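Local atomic coordinates of putative extracellular solute-binding protein (Bordetella bronchiseptica, PDB entry 4P56), a protein that binds mandelate and probably serves as the periplasmic receptor that delivers its ligand to a TRAP-type membrane transporter. Residues A[49-53]-A[261-266]; A[128-132]-A[322-328]. All coordinates share one frame; numbering follows the deposited sequence.

How the contacts relate
Both contacts illustrate how helices far apart in sequence are joined in a TRAP-type solute-binding protein, and both are only partly buried. Contact 1 sets helix 40-56 against the start of helix 263-285, whereas contact 2 joins the end of helix 114-129 to the turn that leads into helix 325-340, so no helix is shared. Their centres lie about 25 Å apart and their nearest atoms about 9 Å, without touching; along the chain their segments alternate. The chemistry differs: residues 49-53 and 261-266 are tied by two direct hydrogen bonds, one between side chains and one to backbone, while 128-132 and 322-328 meet through apolar groups, a ring face and one bridging water, with more exposed residues.

Contact 1: A[49-53]-A[261-266]; sequences WGEEI and LSGRHL
Trp49 and Glu52, one turn apart on helix 40-56, reach across to Leu261, in the loop before helix 263-285, and His265, in its first turn, so that a helix packs against a loop and helix start within the family 7 solute-binding fold. With CG of Trp49 anti to its own nitrogen (chi1 -180°), the indole extends toward the other segment, and Trp49 NE1 donates to Leu261 O at 2.9 Å. The carbonyl oxygen lies almost in the indole plane, yet from the carbonyl's side the N-H arrives well above the peptide plane, away from a lone-pair direction. One indole face is covered from within its own helix by Ile53 CD1, which sits over the ring centre, while Trp49 CZ2 meets Leu266 CD1 obliquely at 3.9 Å. Ser262 OG lies at the indole edge near Trp49 CZ2, but its hydrogen bond goes to Leu258 O.

Beside both bonds, the Leu261 side chain packs against helix 40-56. Its branches divide the work: Leu261 CD1 packs 3.8 Å from Ile53 CA and also near CG1 of that isoleucine, and Leu261 CD2 rests 3.7 Å from Glu52 OE1, so the apolar branch lies against the carboxylate. Beyond CG the Glu52 chain is extended, which carries its carboxylate out to meet the imidazole coming from the opposite direction. The two planes stand 75° apart, and the negative carboxylate would tend to polarise the ring. His265 NE2 donates to the syn lone pair of Glu52 OE1 at 2.6 Å, with the oxygen tilted 15° from the imidazole plane.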
loop_
_atom_site.group_PDB
_atom_site.type_symbol
_atom_site.label_atom_id
_atom_site.label_comp_id
_atom_site.label_asym_id
_atom_site.label_seq_id
_atom_site.Cartn_x
_atom_site.Cartn_y
_atom_site.Cartn_z
ATOM N N TRP A 49 -4.877 10.586 -13.344
ATOM C CA TRP A 49 -6.117 9.810 -13.400
ATOM C C TRP A 49 -7.300 10.773 -13.466
ATOM O O TRP A 49 -8.244 10.574 -14.217
ATOM C CB TRP A 49 -6.199 8.944 -12.146
ATOM C CG TRP A 49 -7.399 8.060 -12.000
ATOM C CD1 TRP A 49 -7.758 6.997 -12.794
ATOM C CD2 TRP A 49 -8.382 8.127 -10.959
ATOM N NE1 TRP A 49 -8.892 6.396 -12.291
ATOM C CE2 TRP A 49 -9.297 7.077 -11.174
ATOM C CE3 TRP A 49 -8.572 8.970 -9.858
ATOM C CZ2 TRP A 49 -10.395 6.863 -10.337
ATOM C CZ3 TRP A 49 -9.662 8.743 -9.021
ATOM C CH2 TRP A 49 -10.547 7.700 -9.269
ATOM N N GLY A 50 -7.239 11.840 -12.679
ATOM C CA GLY A 50 -8.263 12.875 -12.746
ATOM C C GLY A 50 -8.343 13.495 -14.147
ATOM O O GLY A 50 -9.422 13.789 -14.669
ATOM N N GLU A 51 -7.192 13.673 -14.779
ATOM C CA GLU A 51 -7.179 14.209 -16.141
ATOM C C GLU A 51 -7.855 13.218 -17.116
ATOM O O GLU A 51 -8.575 13.625 -18.056
ATOM C CB GLU A 51 -5.740 14.505 -16.537
ATOM C CG GLU A 51 -5.279 15.832 -15.963
ATOM C CD GLU A 51 -5.972 16.971 -16.670
ATOM O OE1 GLU A 51 -5.596 17.233 -17.831
ATOM O OE2 GLU A 51 -6.913 17.572 -16.097
ATOM N N GLU A 52 -7.629 11.923 -16.892
ATOM C CA GLU A 52 -8.239 10.906 -17.748
ATOM C C GLU A 52 -9.752 10.964 -17.607
ATOM O O GLU A 52 -10.445 10.866 -18.594
ATOM C CB GLU A 52 -7.724 9.480 -17.437
ATOM C CG GLU A 52 -6.269 9.207 -17.850
ATOM C CD GLU A 52 -5.863 7.724 -17.732
ATOM O OE1 GLU A 52 -6.724 6.842 -17.868
ATOM O OE2 GLU A 52 -4.673 7.434 -17.506
ATOM N N ILE A 53 -10.254 11.087 -16.371
ATOM C CA ILE A 53 -11.678 11.201 -16.111
ATOM C C ILE A 53 -12.300 12.470 -16.753
ATOM O O ILE A 53 -13.372 12.429 -17.400
ATOM C CB ILE A 53 -11.951 11.231 -14.583
ATOM C CG1 ILE A 53 -11.519 9.920 -13.918
ATOM C CG2 ILE A 53 -13.402 11.457 -14.343
ATOM C CD1 ILE A 53 -11.394 10.042 -12.385
ATOM N N LEU A 261 -12.426 3.378 -15.950
ATOM C CA LEU A 261 -11.141 4.011 -15.665
ATOM C C LEU A 261 -10.641 3.627 -14.274
ATOM O O LEU A 261 -9.562 4.027 -13.853
ATOM C CB LEU A 261 -11.272 5.528 -15.770
ATOM C CG LEU A 261 -11.443 6.045 -17.199
ATOM C CD1 LEU A 261 -11.717 7.548 -17.222
ATOM C CD2 LEU A 261 -10.195 5.696 -18.067
ATOM N N SER A 262 -11.427 2.834 -13.551
ATOM C CA SER A 262 -11.015 2.418 -12.211
ATOM C C SER A 262 -10.558 0.962 -12.247
ATOM O O SER A 262 -10.041 0.505 -13.265
ATOM C CB SER A 262 -12.169 2.644 -11.222
ATOM O OG SER A 262 -12.474 4.044 -11.109
ATOM N N GLY A 263 -10.744 0.222 -11.150
ATOM C CA GLY A 263 -10.413 -1.195 -11.142
ATOM C C GLY A 263 -9.031 -1.481 -11.700
ATOM O O GLY A 263 -8.060 -0.945 -11.240
ATOM N N ARG A 264 -8.943 -2.355 -12.691
ATOM C CA ARG A 264 -7.653 -2.828 -13.159
ATOM C C ARG A 264 -6.832 -1.695 -13.794
ATOM O O ARG A 264 -5.580 -1.668 -13.718
ATOM C CB ARG A 264 -7.913 -3.921 -14.186
ATOM C CG ARG A 264 -6.697 -4.654 -14.614
ATOM C CD ARG A 264 -7.136 -5.580 -15.709
ATOM N NE ARG A 264 -6.541 -6.886 -15.556
ATOM C CZ ARG A 264 -5.274 -7.144 -15.842
ATOM N NH1 ARG A 264 -4.478 -6.175 -16.291
ATOM N NH2 ARG A 264 -4.803 -8.372 -15.682
ATOM N N HIS A 265 -7.535 -0.785 -14.461
ATOM C CA HIS A 265 -6.887 0.375 -15.103
ATOM C C HIS A 265 -6.204 1.241 -14.064
ATOM O O HIS A 265 -5.056 1.638 -14.236
ATOM C CB HIS A 265 -7.924 1.210 -15.830
ATOM C CG HIS A 265 -7.355 2.374 -16.573
ATOM N ND1 HIS A 265 -6.780 2.255 -17.820
ATOM C CD2 HIS A 265 -7.291 3.684 -16.255
ATOM C CE1 HIS A 265 -6.384 3.443 -18.237
ATOM N NE2 HIS A 265 -6.672 4.331 -17.301
ATOM N N LEU A 266 -6.928 1.523 -12.987
ATOM C CA LEU A 266 -6.399 2.297 -11.852
ATOM C C LEU A 266 -5.231 1.554 -11.170
ATOM O O LEU A 266 -4.206 2.142 -10.837
ATOM C CB LEU A 266 -7.564 2.574 -10.906
ATOM C CG LEU A 266 -7.413 3.192 -9.524
ATOM C CD1 LEU A 266 -8.800 3.561 -9.013
ATOM C CD2 LEU A 266 -6.764 2.292 -8.526
#

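Contact 2: A[128-132]-A[322-328]; sequences YLLKA and GIDGPAA
A water is held between two backbones, donating to Tyr128 O at 2.9 Å and accepting from Asp324 N at 3.0 Å. This bridge illustrates how two backbones can be linked where no direct hydrogen bond joins the segments. The carbonyl oxygen, Tyr128 O, also lies against an apolar neighbour, Ile323 CG2, 3.5 Å away.

The tyrosine itself lays one ring face over the first turn of helix 325-340. Ala328 CA stands over that face, 18° off the ring normal, in a CH-pi contact, and the carbonyl carbon of Ala327 lies over the same face nearer the rim. The two alanine methyls divide the ring along its length: Ala328 CB packs beside Tyr128 CG at the root, whereas Ala327 CB approaches Tyr128 CE1, farther out, at 3.6 Å. The small alanine side chains are consistent with the ring lying this near the helix backbone.

The segment 322-328 turns the chain from one helix into the next. Gly322, with positive phi, closes helix 310-320 in a Schellman motif; two residues later Asp324 is the N-cap of helix 325-340. Asp324 OD1 accepts from Ala327 N at 3.1 Å, met from above the carboxylate plane.

Between these two helix ends, Ile323 fills the angle toward helix 114-129 and the 3-10 turn that follows. Its CG1 is wedged between the backbone N and carbonyl carbon (chi1 71°), and a chi2 of 103°, away from any staggered position, turns CD1 toward Leu129. The resulting approach of Ile323 CD1 to Leu129 CD2, 3.3 Å, is strained, and its closeness is doubtful. The other branch, CG2, also faces Ala132 CB. Lys131 crosses Ile323 at a slant, its chain extended beyond CG, and places Lys131 CE 3.4 Å from Gly322 O.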
loop_
_atom_site.group_PDB
_atom_site.type_symbol
_atom_site.label_atom_id
_atom_site.label_comp_id
_atom_site.label_asym_id
_atom_site.label_seq_id
_atom_site.Cartn_x
_atom_site.Cartn_y
_atom_site.Cartn_z
ATOM N N TYR A 128 -13.162 -12.394 -6.229
ATOM C CA TYR A 128 -13.472 -13.327 -5.139
ATOM C C TYR A 128 -13.939 -12.674 -3.834
ATOM O O TYR A 128 -14.571 -13.331 -3.009
ATOM C CB TYR A 128 -12.252 -14.209 -4.806
ATOM C CG TYR A 128 -11.794 -15.131 -5.914
ATOM C CD1 TYR A 128 -12.397 -16.364 -6.109
ATOM C CD2 TYR A 128 -10.747 -14.779 -6.749
ATOM C CE1 TYR A 128 -11.985 -17.199 -7.106
ATOM C CE2 TYR A 128 -10.329 -15.621 -7.765
ATOM C CZ TYR A 128 -10.955 -16.824 -7.939
ATOM O OH TYR A 128 -10.523 -17.662 -8.941
ATOM N N LEU A 129 -13.576 -11.417 -3.601
ATOM C CA LEU A 129 -13.639 -10.900 -2.239
ATOM C C LEU A 129 -14.635 -9.754 -2.025
ATOM O O LEU A 129 -14.929 -9.394 -0.884
ATOM C CB LEU A 129 -12.241 -10.418 -1.800
ATOM C CG LEU A 129 -11.141 -11.486 -1.912
ATOM C CD1 LEU A 129 -9.773 -10.949 -1.516
ATOM C CD2 LEU A 129 -11.495 -12.639 -1.030
ATOM N N LEU A 130 -15.166 -9.201 -3.103
ATOM C CA LEU A 130 -16.046 -8.041 -2.994
ATOM C C LEU A 130 -17.279 -8.330 -2.138
ATOM O O LEU A 130 -17.758 -7.442 -1.426
ATOM C CB LEU A 130 -16.513 -7.570 -4.373
ATOM C CG LEU A 130 -15.483 -6.909 -5.300
ATOM C CD1 LEU A 130 -16.180 -6.492 -6.545
ATOM C CD2 LEU A 130 -14.809 -5.703 -4.669
ATOM N N LYS A 131 -17.823 -9.550 -2.242
ATOM C CA LYS A 131 -19.044 -9.911 -1.528
ATOM C C LYS A 131 -18.953 -9.878 -0.002
ATOM O O LYS A 131 -19.978 -9.785 0.669
ATOM C CB LYS A 131 -19.578 -11.282 -1.995
ATOM C CG LYS A 131 -18.624 -12.449 -1.782
ATOM C CD LYS A 131 -19.229 -13.732 -2.346
ATOM C CE LYS A 131 -18.585 -14.970 -1.768
ATOM N NZ LYS A 131 -19.228 -16.209 -2.324
ATOM N N ALA A 132 -17.734 -9.903 0.525
ATOM C CA ALA A 132 -17.502 -9.845 1.969
ATOM C C ALA A 132 -17.749 -8.448 2.599
ATOM O O ALA A 132 -17.808 -8.314 3.837
ATOM C CB ALA A 132 -16.096 -10.293 2.244
ATOM N N GLY A 322 -16.802 -16.172 4.227
ATOM C CA GLY A 322 -17.641 -16.824 3.243
ATOM C C GLY A 322 -17.072 -16.802 1.834
ATOM O O GLY A 322 -17.790 -17.007 0.869
ATOM N N ILE A 323 -15.779 -16.581 1.700
ATOM C CA ILE A 323 -15.190 -16.580 0.353
ATOM C C ILE A 323 -14.356 -17.820 0.109
ATOM O O ILE A 323 -14.016 -18.550 1.061
ATOM C CB ILE A 323 -14.347 -15.336 0.104
ATOM C CG1 ILE A 323 -13.076 -15.397 0.915
ATOM C CG2 ILE A 323 -15.129 -14.047 0.358
ATOM C CD1 ILE A 323 -11.945 -15.768 0.047
ATOM N N ASP A 324 -14.042 -18.068 -1.168
ATOM C CA ASP A 324 -13.175 -19.180 -1.570
ATOM C C ASP A 324 -11.677 -18.832 -1.429
ATOM O O ASP A 324 -11.028 -18.356 -2.360
ATOM C CB ASP A 324 -13.468 -19.616 -3.006
ATOM C CG ASP A 324 -12.819 -20.965 -3.351
ATOM O OD1 ASP A 324 -11.880 -21.400 -2.642
ATOM O OD2 ASP A 324 -13.236 -21.569 -4.351
ATOM N N GLY A 325 -11.163 -19.092 -0.245
ATOM C CA GLY A 325 -9.818 -18.696 0.133
ATOM C C GLY A 325 -8.794 -19.329 -0.788
ATOM O O GLY A 325 -7.984 -18.616 -1.365
ATOM N N PRO A 326 -8.811 -20.669 -0.901
ATOM C CA PRO A 326 -7.817 -21.361 -1.723
ATOM C C PRO A 326 -7.863 -20.921 -3.170
ATOM O O PRO A 326 -6.797 -20.794 -3.755
ATOM C CB PRO A 326 -8.183 -22.851 -1.540
ATOM C CG PRO A 326 -8.671 -22.893 -0.118
ATOM C CD PRO A 326 -9.465 -21.592 0.048
ATOM N N ALA A 327 -9.047 -20.615 -3.706
ATOM C CA ALA A 327 -9.175 -20.133 -5.087
ATOM C C ALA A 327 -8.587 -18.755 -5.272
ATOM O O ALA A 327 -7.829 -18.521 -6.223
ATOM C CB ALA A 327 -10.594 -20.111 -5.509
ATOM N N ALA A 328 -8.938 -17.841 -4.369
ATOM C CA ALA A 328 -8.426 -16.488 -4.437
ATOM C C ALA A 328 -6.889 -16.481 -4.323
ATOM O O ALA A 328 -6.185 -15.807 -5.085
ATOM C CB ALA A 328 -9.090 -15.620 -3.363
HETATM O O HOH W 1 -15.114 -16.175 -3.279
#